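Local coordinates for protein cyanophycinase-like exopeptidase (actinobacterium SCGC AAA027-L06, PDB 6NQC) that probably hydrolyses peptide bonds as a serine peptidase of family S51, related to the cyanophycinases, at residues 157-162 against 176-181. Numbering follows the deposited sequence.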
ATOM      1  N   ALA A 157      -1.804  -2.945  -0.446  1.00 14.81           N
ATOM      2  CA  ALA A 157      -2.991  -2.117  -0.463  1.00 16.52           C
ATOM      3  C   ALA A 157      -4.126  -2.737   0.354  1.00 14.58           C
ATOM      4  O   ALA A 157      -4.881  -2.025   1.028  1.00 16.67           O
ATOM      5  CB  ALA A 157      -3.423  -1.885  -1.904  1.00 12.95           C
ATOM      6  N   MET A 158      -4.264  -4.067   0.326  1.00 15.05           N
ATOM      7  CA  MET A 158      -5.376  -4.715   1.041  1.00 12.27           C
ATOM      8  C   MET A 158      -5.283  -4.492   2.543  1.00 14.86           C
ATOM      9  O   MET A 158      -6.307  -4.345   3.235  1.00 14.75           O
ATOM     10  CB  MET A 158      -5.400  -6.217   0.722  1.00 15.92           C
ATOM     11  CG  MET A 158      -5.674  -6.509  -0.762  1.00 16.31           C
ATOM     12  SD  MET A 158      -5.519  -8.245  -1.221  1.00 19.85           S
ATOM     13  CE  MET A 158      -6.858  -8.962  -0.230  1.00 22.40           C
ATOM     14  N   VAL A 159      -4.061  -4.450   3.080  1.00 15.05           N
ATOM     15  CA  VAL A 159      -3.955  -4.416   4.537  1.00 16.73           C
ATOM     16  C   VAL A 159      -4.179  -3.018   5.105  1.00 18.18           C
ATOM     17  O   VAL A 159      -4.221  -2.855   6.325  1.00 16.27           O
ATOM     18  CB  VAL A 159      -2.591  -4.910   5.044  1.00 13.35           C
ATOM     19  CG1 VAL A 159      -2.339  -6.366   4.641  1.00 16.68           C
ATOM     20  CG2 VAL A 159      -1.482  -4.023   4.488  1.00 16.08           C
ATOM     21  N   LEU A 160      -4.357  -2.008   4.261  1.00 14.73           N
ATOM     22  CA  LEU A 160      -4.593  -0.651   4.750  1.00 16.11           C
ATOM     23  C   LEU A 160      -6.041  -0.436   5.225  1.00 17.06           C
ATOM     24  O   LEU A 160      -6.289   0.518   5.974  1.00 18.04           O
ATOM     25  CB  LEU A 160      -4.228   0.365   3.649  1.00 12.67           C
ATOM     26  CG  LEU A 160      -2.792   0.244   3.125  1.00 12.32           C
ATOM     27  CD1 LEU A 160      -2.472   1.249   2.059  1.00 17.06           C
ATOM     28  CD2 LEU A 160      -1.815   0.314   4.298  1.00 15.38           C
ATOM     29  N   SER A 161      -6.971  -1.307   4.822  0.60 15.87           N
ATOM     30  CA  SER A 161      -8.350  -1.272   5.285  0.60 16.44           C
ATOM     31  C   SER A 161      -8.447  -1.816   6.713  0.60 17.46           C
ATOM     32  O   SER A 161      -7.459  -2.255   7.320  0.60 15.88           O
ATOM     33  CB  SER A 161      -9.241  -2.121   4.376  0.60 16.45           C
ATOM     34  OG  SER A 161      -9.359  -1.553   3.092  0.60 16.53           O
ATOM     35  N   THR A 162      -9.677  -1.818   7.238  1.00 17.16           N
ATOM     36  CA  THR A 162      -9.893  -2.346   8.582  1.00 18.07           C
ATOM     37  C   THR A 162      -9.831  -3.872   8.589  1.00 16.51           C
ATOM     38  O   THR A 162      -9.439  -4.464   9.594  1.00 14.37           O
ATOM     39  CB  THR A 162     -11.268  -1.914   9.158  1.00 13.10           C
ATOM     40  OG1 THR A 162     -12.327  -2.381   8.294  1.00 15.25           O
ATOM     41  CG2 THR A 162     -11.336  -0.416   9.340  1.00 19.14           C
ATOM     42  N   GLU A 176      -7.849  -8.732  10.668  1.00 16.64           N
ATOM     43  CA  GLU A 176      -7.767  -7.311  10.963  1.00 15.81           C
ATOM     44  C   GLU A 176      -6.570  -6.678  10.251  1.00 15.67           C
ATOM     45  O   GLU A 176      -5.443  -7.156  10.346  1.00 18.87           O
ATOM     46  CB  GLU A 176      -7.664  -7.122  12.476  1.00 22.71           C
ATOM     47  CG  GLU A 176      -7.599  -5.688  12.948  1.00 31.39           C
ATOM     48  CD  GLU A 176      -7.715  -5.566  14.483  1.00 38.83           C
ATOM     49  OE1 GLU A 176      -8.138  -6.553  15.132  1.00 43.61           O
ATOM     50  OE2 GLU A 176      -7.379  -4.482  15.027  1.00 43.20           O
ATOM     51  N   GLY A 177      -6.832  -5.611   9.505  1.00 14.66           N
ATOM     52  CA  GLY A 177      -5.799  -4.813   8.893  1.00 15.80           C
ATOM     53  C   GLY A 177      -5.445  -3.600   9.731  1.00 25.44           C
ATOM     54  O   GLY A 177      -5.833  -3.466  10.891  1.00 17.85           O
ATOM     55  N   PHE A 178      -4.689  -2.704   9.112  1.00 17.62           N
ATOM     56  CA  PHE A 178      -4.154  -1.547   9.826  1.00 13.80           C
ATOM     57  C   PHE A 178      -5.195  -0.454   9.983  1.00 21.52           C
ATOM     58  O   PHE A 178      -5.086   0.356  10.896  1.00 16.18           O
ATOM     59  CB  PHE A 178      -2.934  -1.005   9.086  1.00 18.76           C
ATOM     60  CG  PHE A 178      -1.851  -2.025   8.840  1.00 24.01           C
ATOM     61  CD1 PHE A 178      -1.617  -3.056   9.740  1.00 24.54           C
ATOM     62  CD2 PHE A 178      -1.076  -1.956   7.702  1.00 18.48           C
ATOM     63  CE1 PHE A 178      -0.612  -3.967   9.502  1.00 17.77           C
ATOM     64  CE2 PHE A 178      -0.083  -2.880   7.448  1.00 22.56           C
ATOM     65  CZ  PHE A 178       0.185  -3.848   8.334  1.00 21.31           C
ATOM     66  N   GLY A 179      -6.200  -0.401   9.095  1.00 13.61           N
ATOM     67  CA  GLY A 179      -7.347   0.464   9.264  1.00 21.17           C
ATOM     68  C   GLY A 179      -7.101   1.950   9.064  1.00 21.77           C
ATOM     69  O   GLY A 179      -7.769   2.757   9.683  1.00 29.48           O
ATOM     70  N   ILE A 180      -6.193   2.328   8.187  1.00 18.20           N
ATOM     71  CA  ILE A 180      -5.974   3.744   7.948  1.00 24.33           C
ATOM     72  C   ILE A 180      -6.790   4.339   6.811  1.00 29.69           C
ATOM     73  O   ILE A 180      -6.885   5.569   6.716  1.00 27.36           O
ATOM     74  CB  ILE A 180      -4.473   4.008   7.693  1.00 23.91           C
ATOM     75  CG1 ILE A 180      -4.001   3.223   6.496  1.00 26.10           C
ATOM     76  CG2 ILE A 180      -3.706   3.709   8.977  1.00 20.01           C
ATOM     77  CD1 ILE A 180      -2.756   3.798   5.918  1.00 21.86           C
ATOM     78  N   ILE A 181      -7.312   3.531   5.897  1.00 19.41           N
ATOM     79  CA  ILE A 181      -8.440   3.962   5.087  1.00 24.61           C
ATOM     80  C   ILE A 181      -9.666   3.352   5.764  1.00 24.86           C
ATOM     81  O   ILE A 181      -9.893   2.132   5.727  1.00 31.26           O
ATOM     82  CB  ILE A 181      -8.292   3.578   3.626  1.00 25.70           C
ATOM     83  CG1 ILE A 181      -7.939   2.107   3.429  1.00 23.56           C
ATOM     84  CG2 ILE A 181      -7.158   4.380   2.992  1.00 34.47           C
ATOM     85  CD1 ILE A 181      -7.804   1.725   2.000  1.00 21.76           C
TER
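Four successive carbonyls, from Val159 to Thr162, face the backbone of 177-181 and accept its N-H groups, so main chain carries most of the polar contact. Phe178 N meets Val159 O at 2.8 Å in a nearly straight bond (173° at the hydrogen), end-on to the carbonyl. Leu160 O takes two N-H groups, Ile181 N at 3.2 Å from above the carbonyl plane and Ile180 N in a weak, bent bond. Gly179 N to Ser161 O and Gly177 N to Thr162 O, at 2.9 and 2.8 Å, also approach well out of the carbonyl planes. Gly177, without a side chain, brings its CA to 3.4 Å from Ser161 O in a CA-H...O contact. Gly179 turns the chain with positive phi (72°).

Among the apolar groups, Val159 lies over one face of the Phe178 ring, its CG2 3.5 Å from CE2, while Leu160 CD2 comes to the ring edge. Leu160 CD2 also touches Ile180 CD1 at 4.0 Å. In Ile181, CG1 sits between the backbone N and the carbonyl carbon (chi1 50°), which carries it against Leu160 O; the extended chain beyond takes CD1 on to Ser161 OG in the conformer given, a hydroxyl hydrogen-bonded to Val184 O.

The contact joins the type I beta turn Met158-Ser161 at the end of helix 155-158, just after a probable nucleophile elbow, to the loop after strand 175-176. Val159 packs on helix 124-131, Phe178 stacks with Trp137 of helix 135-145, and Leu160, Ile180 and Ile181 reach strand 26-29 of the central sheet.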